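Local coordinates for protein probable polyketide synthase 1 (Dictyostelium discoideum, PDB 2H84) that acts through its C-terminal type III domain as a probable polyketide synthase that makes acylpyrones in vitro, within a hybrid type I/III enzyme, at residues S14-E26 and L98-W110. Numbering follows the deposited sequence.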
loop_
_atom_site.group_PDB
_atom_site.type_symbol
_atom_site.label_atom_id
_atom_site.label_comp_id
_atom_site.label_asym_id
_atom_site.label_seq_id
_atom_site.Cartn_x
_atom_site.Cartn_y
_atom_site.Cartn_z
ATOM N N SER A 14 -2.060 12.805 -18.459
ATOM C CA SER A 14 -3.215 12.567 -17.598
ATOM C C SER A 14 -4.094 13.761 -17.206
ATOM O O SER A 14 -3.630 14.894 -17.130
ATOM C CB SER A 14 -2.715 11.861 -16.341
ATOM O OG SER A 14 -3.723 11.781 -15.360
ATOM N N PHE A 15 -5.372 13.490 -16.950
ATOM C CA PHE A 15 -6.340 14.520 -16.557
ATOM C C PHE A 15 -7.233 14.017 -15.435
ATOM O O PHE A 15 -7.623 12.854 -15.430
ATOM C CB PHE A 15 -7.269 14.889 -17.715
ATOM C CG PHE A 15 -6.651 15.773 -18.741
ATOM C CD1 PHE A 15 -5.770 15.259 -19.694
ATOM C CD2 PHE A 15 -6.946 17.131 -18.758
ATOM C CE1 PHE A 15 -5.195 16.087 -20.652
ATOM C CE2 PHE A 15 -6.379 17.966 -19.707
ATOM C CZ PHE A 15 -5.499 17.442 -20.657
ATOM N N VAL A 16 -7.573 14.886 -14.494
ATOM C CA VAL A 16 -8.462 14.501 -13.405
ATOM C C VAL A 16 -9.842 14.716 -14.020
ATOM O O VAL A 16 -10.219 15.860 -14.284
ATOM C CB VAL A 16 -8.306 15.449 -12.213
ATOM C CG1 VAL A 16 -9.175 15.110 -11.181
ATOM C CG2 VAL A 16 -7.039 15.326 -11.629
ATOM N N LEU A 17 -10.589 13.638 -14.241
ATOM C CA LEU A 17 -11.904 13.725 -14.877
ATOM C C LEU A 17 -13.132 13.821 -13.959
ATOM O O LEU A 17 -14.264 13.959 -14.436
ATOM C CB LEU A 17 -12.064 12.538 -15.829
ATOM C CG LEU A 17 -10.921 12.363 -16.832
ATOM C CD1 LEU A 17 -11.103 11.069 -17.592
ATOM C CD2 LEU A 17 -10.885 13.540 -17.779
ATOM N N GLY A 18 -12.911 13.754 -12.652
ATOM C CA GLY A 18 -14.021 13.855 -11.724
ATOM C C GLY A 18 -13.572 13.706 -10.287
ATOM O O GLY A 18 -12.600 13.005 -10.015
ATOM N N ILE A 19 -14.269 14.362 -9.364
ATOM C CA ILE A 19 -13.922 14.284 -7.948
ATOM C C ILE A 19 -15.169 14.202 -7.078
ATOM O O ILE A 19 -16.213 14.764 -7.402
ATOM C CB ILE A 19 -13.151 15.513 -7.483
ATOM C CG1 ILE A 19 -12.016 15.827 -8.456
ATOM C CG2 ILE A 19 -12.613 15.273 -6.084
ATOM C CD1 ILE A 19 -11.401 17.193 -8.227
ATOM N N GLY A 20 -15.053 13.509 -5.958
ATOM C CA GLY A 20 -16.183 13.394 -5.063
ATOM C C GLY A 20 -15.667 13.224 -3.657
ATOM O O GLY A 20 -14.640 12.576 -3.440
ATOM N N ILE A 21 -16.363 13.813 -2.698
ATOM C CA ILE A 21 -15.954 13.693 -1.313
ATOM C C ILE A 21 -17.058 13.046 -0.499
ATOM O O ILE A 21 -18.168 12.846 -0.980
ATOM C CB ILE A 21 -15.639 15.060 -0.692
ATOM C CG1 ILE A 21 -16.857 15.973 -0.797
ATOM C CG2 ILE A 21 -14.463 15.692 -1.400
ATOM C CD1 ILE A 21 -16.794 17.168 0.120
ATOM N N SER A 22 -16.741 12.730 0.747
ATOM C CA SER A 22 -17.697 12.108 1.650
ATOM C C SER A 22 -17.163 12.219 3.069
ATOM O O SER A 22 -16.002 11.919 3.319
ATOM C CB SER A 22 -17.891 10.640 1.274
ATOM O OG SER A 22 -18.706 9.987 2.223
ATOM N N VAL A 23 -17.998 12.662 3.999
ATOM C CA VAL A 23 -17.547 12.799 5.376
ATOM C C VAL A 23 -18.556 12.231 6.354
ATOM O O VAL A 23 -19.746 12.156 6.061
ATOM C CB VAL A 23 -17.278 14.289 5.743
ATOM C CG1 VAL A 23 -16.101 14.801 4.962
ATOM C CG2 VAL A 23 -18.513 15.137 5.465
ATOM N N PRO A 24 -18.091 11.817 7.534
ATOM C CA PRO A 24 -18.986 11.260 8.541
ATOM C C PRO A 24 -19.792 12.331 9.261
ATOM O O PRO A 24 -19.234 13.315 9.742
ATOM C CB PRO A 24 -18.036 10.528 9.471
ATOM C CG PRO A 24 -16.816 11.332 9.390
ATOM C CD PRO A 24 -16.688 11.691 7.947
ATOM N N GLY A 25 -21.108 12.129 9.305
ATOM C CA GLY A 25 -22.009 13.041 9.987
ATOM C C GLY A 25 -21.984 14.501 9.582
ATOM O O GLY A 25 -21.603 14.852 8.458
ATOM N N GLU A 26 -22.407 15.348 10.519
ATOM C CA GLU A 26 -22.462 16.796 10.325
ATOM C C GLU A 26 -21.202 17.495 10.840
ATOM O O GLU A 26 -20.409 16.914 11.577
ATOM C CB GLU A 26 -23.680 17.371 11.048
ATOM C CG GLU A 26 -25.014 16.918 10.504
ATOM C CD GLU A 26 -25.265 17.448 9.117
ATOM O OE1 GLU A 26 -24.611 16.972 8.165
ATOM O OE2 GLU A 26 -26.110 18.353 8.975
ATOM N N LEU A 98 -17.965 5.041 3.775
ATOM C CA LEU A 98 -17.429 6.347 3.438
ATOM C C LEU A 98 -16.741 6.339 2.080
ATOM O O LEU A 98 -16.934 7.241 1.272
ATOM C CB LEU A 98 -16.464 6.829 4.524
ATOM C CG LEU A 98 -17.120 7.399 5.767
ATOM C CD1 LEU A 98 -16.081 8.076 6.622
ATOM C CD2 LEU A 98 -18.156 8.425 5.359
ATOM N N ALA A 99 -15.953 5.307 1.815
ATOM C CA ALA A 99 -15.255 5.209 0.536
ATOM C C ALA A 99 -16.219 4.962 -0.631
ATOM O O ALA A 99 -16.008 5.451 -1.732
ATOM C CB ALA A 99 -14.210 4.096 0.591
ATOM N N GLN A 100 -17.266 4.190 -0.371
ATOM C CA GLN A 100 -18.262 3.876 -1.372
ATOM C C GLN A 100 -18.967 5.174 -1.754
ATOM O O GLN A 100 -19.240 5.452 -2.915
ATOM C CB GLN A 100 -19.269 2.857 -0.816
ATOM C CG GLN A 100 -20.204 2.282 -1.906
ATOM C CD GLN A 100 -21.284 1.383 -1.345
ATOM O OE1 GLN A 100 -22.159 0.906 -2.084
ATOM N NE2 GLN A 100 -21.217 1.147 -0.046
ATOM N N GLN A 101 -19.257 5.965 -0.735
ATOM C CA GLN A 101 -19.936 7.232 -0.882
ATOM C C GLN A 101 -19.123 8.170 -1.775
ATOM O O GLN A 101 -19.622 8.738 -2.739
ATOM C CB GLN A 101 -20.175 7.845 0.503
ATOM C CG GLN A 101 -21.271 8.892 0.434
ATOM C CD GLN A 101 -21.702 9.343 1.773
ATOM O OE1 GLN A 101 -21.542 10.529 2.178
ATOM N NE2 GLN A 101 -22.285 8.416 2.472
ATOM N N ALA A 102 -17.848 8.306 -1.457
ATOM C CA ALA A 102 -16.968 9.169 -2.227
ATOM C C ALA A 102 -16.892 8.668 -3.669
ATOM O O ALA A 102 -17.169 9.415 -4.614
ATOM C CB ALA A 102 -15.573 9.210 -1.586
ATOM N N CYS A 103 -16.529 7.396 -3.830
ATOM C CA CYS A 103 -16.412 6.772 -5.152
ATOM C C CYS A 103 -17.665 6.974 -5.990
ATOM O O CYS A 103 -17.591 7.328 -7.161
ATOM C CB CYS A 103 -16.158 5.275 -5.017
ATOM S SG CYS A 103 -14.494 4.858 -4.603
ATOM N N LEU A 104 -18.816 6.736 -5.377
ATOM C CA LEU A 104 -20.084 6.897 -6.054
ATOM C C LEU A 104 -20.153 8.324 -6.590
ATOM O O LEU A 104 -20.326 8.540 -7.785
ATOM C CB LEU A 104 -21.217 6.620 -5.062
ATOM C CG LEU A 104 -22.249 5.561 -5.442
ATOM C CD1 LEU A 104 -21.632 4.509 -6.352
ATOM C CD2 LEU A 104 -22.814 4.938 -4.176
ATOM N N ARG A 105 -19.976 9.296 -5.706
ATOM C CA ARG A 105 -20.019 10.700 -6.089
ATOM C C ARG A 105 -18.981 11.094 -7.122
ATOM O O ARG A 105 -19.246 11.934 -7.984
ATOM C CB ARG A 105 -19.847 11.572 -4.859
ATOM C CG ARG A 105 -21.076 11.617 -3.997
ATOM C CD ARG A 105 -20.719 11.980 -2.593
ATOM N NE ARG A 105 -21.826 12.666 -1.953
ATOM C CZ ARG A 105 -22.058 12.625 -0.648
ATOM N NH1 ARG A 105 -21.263 11.920 0.141
ATOM N NH2 ARG A 105 -23.065 13.305 -0.125
ATOM N N ALA A 106 -17.795 10.501 -7.021
ATOM C CA ALA A 106 -16.710 10.790 -7.953
ATOM C C ALA A 106 -17.027 10.166 -9.300
ATOM O O ALA A 106 -16.564 10.635 -10.333
ATOM C CB ALA A 106 -15.396 10.245 -7.424
ATOM N N LEU A 107 -17.823 9.106 -9.285
ATOM C CA LEU A 107 -18.194 8.428 -10.513
ATOM C C LEU A 107 -19.215 9.238 -11.291
ATOM O O LEU A 107 -19.106 9.379 -12.501
ATOM C CB LEU A 107 -18.756 7.040 -10.205
ATOM C CG LEU A 107 -17.718 5.945 -9.928
ATOM C CD1 LEU A 107 -18.403 4.700 -9.355
ATOM C CD2 LEU A 107 -16.981 5.616 -11.212
ATOM N N LYS A 108 -20.213 9.773 -10.606
ATOM C CA LYS A 108 -21.212 10.563 -11.297
ATOM C C LYS A 108 -20.578 11.864 -11.782
ATOM O O LYS A 108 -20.857 12.342 -12.881
ATOM C CB LYS A 108 -22.387 10.843 -10.365
ATOM C CG LYS A 108 -22.727 12.301 -10.198
ATOM C CD LYS A 108 -23.983 12.405 -9.398
ATOM C CE LYS A 108 -25.024 13.260 -10.066
ATOM N NZ LYS A 108 -24.748 14.698 -10.017
ATOM N N ASP A 109 -19.709 12.442 -10.968
ATOM C CA ASP A 109 -19.064 13.677 -11.384
ATOM C C ASP A 109 -18.246 13.429 -12.653
ATOM O O ASP A 109 -18.153 14.298 -13.527
ATOM C CB ASP A 109 -18.145 14.216 -10.288
ATOM C CG ASP A 109 -17.826 15.686 -10.484
ATOM O OD1 ASP A 109 -16.653 16.080 -10.302
ATOM O OD2 ASP A 109 -18.760 16.449 -10.822
ATOM N N TRP A 110 -17.653 12.240 -12.742
ATOM C CA TRP A 110 -16.853 11.853 -13.898
ATOM C C TRP A 110 -17.751 11.809 -15.124
ATOM O O TRP A 110 -17.394 12.317 -16.183
ATOM C CB TRP A 110 -16.216 10.479 -13.654
ATOM C CG TRP A 110 -15.754 9.768 -14.892
ATOM C CD1 TRP A 110 -15.034 10.294 -15.930
ATOM C CD2 TRP A 110 -15.905 8.374 -15.177
ATOM N NE1 TRP A 110 -14.722 9.313 -16.840
ATOM C CE2 TRP A 110 -15.246 8.124 -16.403
ATOM C CE3 TRP A 110 -16.534 7.311 -14.520
ATOM C CZ2 TRP A 110 -15.193 6.850 -16.976
ATOM C CZ3 TRP A 110 -16.482 6.048 -15.090
ATOM C CH2 TRP A 110 -15.818 5.828 -16.307
#
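Asp109 reaches from the C-terminal part of helix 84-110 to strand 15-22, where its OD1 takes the Ile19 N-H on the anti lone pair, 3.1 Å away and almost straight (178°). Its CG stands anti to the backbone N (chi1 -161°), which carries the carboxylate to the strand backbone. Arg345 binds the same OD1 in a salt bridge and also donates to Ile19 O, so one guanidinium ties both partners together. Gly20 CA lies 3.9 Å from Ala106 CA, the shortest CA pair of the register, and a CB on Gly20 would clash with the helix backbone. Two residues further along the strand, Ser22 OG faces two acceptors, Gln101 OE1 at 2.9 Å and Leu98 O at 3.4 Å; both bonds are weak, and which acceptor takes the proton is left open. The extended chain of Arg105 lays CD beside Ile21 O. With an alanine in place of Gln101 the amide oxygen goes, and Ser22 OG would probably keep just the longer approach to Leu98 O from this helix, with a gap where Gln101 CG and CD had packed. Leu98 CD1 meets Pro24 CD with the side chains at about a right angle, while at the other end Leu17 CB touches Trp110 CD1 obliquely, the indole NE1 being bonded to Glu223. Leu17 and Gly18 form a classic beta bulge opposite Ile214. A helix packed along a central strand of the mixed sheet, 150° between the directions of the two segments, belongs to the layered alpha/beta thiolase fold of the chalcone synthase family.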